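Local coordinates for Rho GTPase-activating protein 27 (Homo sapiens, PDB 3PP2), which probably acts as a GTPase activator that switches Rho-type GTPases such as CDC42 and RAC1 to their inactive GDP-bound state, at residues G12-R16 against L102-D106. Numbering follows the deposited sequence.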
ATOM      1  N   GLY A  12       1.030 -14.402   4.387  1.00 16.73           N
ATOM      2  CA  GLY A  12       2.087 -13.407   4.234  1.00 16.35           C
ATOM      3  C   GLY A  12       2.939 -13.238   5.470  1.00 16.19           C
ATOM      4  O   GLY A  12       2.612 -13.791   6.515  1.00 18.55           O
ATOM      5  N   VAL A  13       4.053 -12.528   5.363  1.00 17.21           N
ATOM      6  CA  VAL A  13       4.843 -12.250   6.520  1.00 16.44           C
ATOM      7  C   VAL A  13       4.348 -10.972   7.232  1.00 16.37           C
ATOM      8  O   VAL A  13       4.201  -9.922   6.593  1.00 17.53           O
ATOM      9  CB  VAL A  13       6.342 -12.184   6.184  1.00 17.59           C
ATOM     10  CG1 VAL A  13       7.128 -11.780   7.452  1.00 20.55           C
ATOM     11  CG2 VAL A  13       6.852 -13.513   5.608  1.00 20.37           C
ATOM     12  N   LEU A  14       4.102 -11.066   8.531  1.00 15.37           N
ATOM     13  CA  LEU A  14       3.661  -9.963   9.366  1.00 14.98           C
ATOM     14  C   LEU A  14       4.476  -9.921  10.643  1.00 15.76           C
ATOM     15  O   LEU A  14       4.976 -10.945  11.121  1.00 17.04           O
ATOM     16  CB  LEU A  14       2.177 -10.084   9.747  1.00 15.11           C
ATOM     17  CG  LEU A  14       1.198  -9.960   8.585  1.00 15.35           C
ATOM     18  CD1 LEU A  14      -0.220 -10.325   9.032  1.00 18.28           C
ATOM     19  CD2 LEU A  14       1.259  -8.577   7.972  1.00 17.87           C
ATOM     20  N   HIS A  15       4.534  -8.744  11.249  1.00 15.27           N
ATOM     21  CA  HIS A  15       5.052  -8.591  12.594  1.00 16.77           C
ATOM     22  C   HIS A  15       3.910  -8.792  13.583  1.00 15.48           C
ATOM     23  O   HIS A  15       2.773  -8.347  13.371  1.00 16.34           O
ATOM     24  CB  HIS A  15       5.700  -7.253  12.764  1.00 16.59           C
ATOM     25  CG  HIS A  15       6.888  -7.082  11.906  1.00 18.00           C
ATOM     26  ND1 HIS A  15       8.164  -7.194  12.382  1.00 19.72           N
ATOM     27  CD2 HIS A  15       6.988  -6.753  10.599  1.00 20.89           C
ATOM     28  CE1 HIS A  15       9.011  -6.967  11.392  1.00 22.09           C
ATOM     29  NE2 HIS A  15       8.321  -6.720  10.290  1.00 22.25           N
ATOM     30  N   ARG A  16       4.193  -9.476  14.670  1.00 16.47           N
ATOM     31  CA  ARG A  16       3.172  -9.689  15.705  1.00 16.51           C
ATOM     32  C   ARG A  16       3.784  -9.895  17.059  1.00 17.19           C
ATOM     33  O   ARG A  16       4.915 -10.410  17.173  1.00 18.42           O
ATOM     34  CB  ARG A  16       2.268 -10.873  15.331  1.00 17.05           C
ATOM     35  CG  ARG A  16       2.808 -12.256  15.598  1.00 18.23           C
ATOM     36  CD  ARG A  16       3.985 -12.567  14.748  1.00 19.20           C
ATOM     37  NE  ARG A  16       4.449 -13.946  14.845  1.00 18.46           N
ATOM     38  CZ  ARG A  16       5.121 -14.424  15.863  1.00 20.54           C
ATOM     39  NH1 ARG A  16       5.543 -15.703  15.836  1.00 21.28           N
ATOM     40  NH2 ARG A  16       5.406 -13.631  16.896  1.00 21.19           N
ATOM     41  N   LEU A 102      -1.030  -7.926  18.937  1.00 16.58           N
ATOM     42  CA  LEU A 102      -0.845  -6.843  17.993  1.00 16.30           C
ATOM     43  C   LEU A 102      -0.229  -7.385  16.719  1.00 15.43           C
ATOM     44  O   LEU A 102       0.631  -8.265  16.780  1.00 17.09           O
ATOM     45  CB  LEU A 102       0.022  -5.735  18.579  1.00 17.43           C
ATOM     46  CG  LEU A 102      -0.448  -5.129  19.887  1.00 17.20           C
ATOM     47  CD1 LEU A 102       0.563  -4.148  20.476  1.00 19.89           C
ATOM     48  CD2 LEU A 102      -1.807  -4.530  19.802  1.00 19.04           C
ATOM     49  N   ILE A 103      -0.618  -6.782  15.589  1.00 15.34           N
ATOM     50  CA  ILE A 103      -0.225  -7.209  14.246  1.00 14.82           C
ATOM     51  C   ILE A 103       0.230  -5.950  13.531  1.00 14.65           C
ATOM     52  O   ILE A 103      -0.440  -4.913  13.621  1.00 15.61           O
ATOM     53  CB  ILE A 103      -1.396  -7.889  13.479  1.00 15.50           C
ATOM     54  CG1 ILE A 103      -2.033  -8.999  14.333  1.00 18.19           C
ATOM     55  CG2 ILE A 103      -0.974  -8.362  12.106  1.00 17.00           C
ATOM     56  CD1 ILE A 103      -3.323  -9.523  13.741  1.00 17.95           C
ATOM     57  N   GLN A 104       1.366  -6.024  12.845  1.00 14.90           N
ATOM     58  CA  GLN A 104       1.945  -4.798  12.260  1.00 15.48           C
ATOM     59  C   GLN A 104       2.695  -5.075  10.997  1.00 14.90           C
ATOM     60  O   GLN A 104       3.249  -6.161  10.796  1.00 15.03           O
ATOM     61  CB  GLN A 104       2.889  -4.198  13.310  1.00 16.79           C
ATOM     62  CG  GLN A 104       3.426  -2.821  13.057  1.00 16.63           C
ATOM     63  CD  GLN A 104       4.740  -2.803  12.311  1.00 17.69           C
ATOM     64  OE1 GLN A 104       5.554  -3.761  12.378  1.00 18.06           O
ATOM     65  NE2 GLN A 104       4.999  -1.678  11.631  1.00 17.79           N
ATOM     66  N   HIS A 105       2.804  -4.042  10.161  1.00 14.22           N
ATOM     67  CA  HIS A 105       3.704  -4.033   9.003  1.00 14.95           C
ATOM     68  C   HIS A 105       3.965  -2.582   8.654  1.00 14.95           C
ATOM     69  O   HIS A 105       3.121  -1.734   8.856  1.00 15.71           O
ATOM     70  CB  HIS A 105       3.127  -4.795   7.807  1.00 15.06           C
ATOM     71  CG  HIS A 105       4.133  -5.159   6.770  1.00 13.52           C
ATOM     72  ND1 HIS A 105       4.615  -4.248   5.843  1.00 14.62           N
ATOM     73  CD2 HIS A 105       4.783  -6.330   6.542  1.00 15.29           C
ATOM     74  CE1 HIS A 105       5.493  -4.861   5.067  1.00 16.15           C
ATOM     75  NE2 HIS A 105       5.633  -6.120   5.480  1.00 17.52           N
ATOM     76  N   ASP A 106       5.163  -2.298   8.150  1.00 16.05           N
ATOM     77  CA  ASP A 106       5.449  -0.936   7.746  1.00 17.43           C
ATOM     78  C   ASP A 106       4.563  -0.474   6.616  1.00 16.10           C
ATOM     79  O   ASP A 106       4.333   0.745   6.532  1.00 16.86           O
ATOM     80  CB  ASP A 106       6.916  -0.796   7.369  1.00 19.54           C
ATOM     81  CG  ASP A 106       7.848  -0.951   8.539  1.00 23.59           C
ATOM     82  OD1 ASP A 106       7.403  -0.930   9.718  1.00 28.73           O
ATOM     83  OD2 ASP A 106       9.053  -1.136   8.241  1.00 33.56           O
TER
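The antiparallel pairing of the first strand of a pleckstrin homology domain with its last centres on H15 and Q104, a hydrogen-bonded pair. H15 N reaches Q104 O at 2.9 Å, and Q104 N returns the bond to H15 O at 2.8 Å. H15 O also receives a CA-H...O contact from I103 CA at 3.3 Å, while R16 CA approaches L102 O in the same manner. The imidazole of H15 and the amide of Q104 project alongside each other on one face, their planes 54° apart, with Q104 OE1 3.5 Å from H15 CB. On the face of I103 and R16, I103 CG2 meets L14 CD1 at 3.7 Å; here the C-terminal helix 108-122, which in this fold plugs one end of the curled sheet, supplies I110 and W114 against L14. Past Q104, where its strand ends, the chain draws away from 12-16, and H105, its CG anti to the backbone N (chi1 -163°), brings CD2 to V13 O at 3.6 Å with the oxygen near the ring plane. Q104 NE2 donates to D106 OD1 (3.2 Å, nearly in the amide plane) and to K88 O, while OE1 accepts from R87 NH1; a leucine here would probably leave D106 OD1 and K88 O without this donor and R87 without this acceptor.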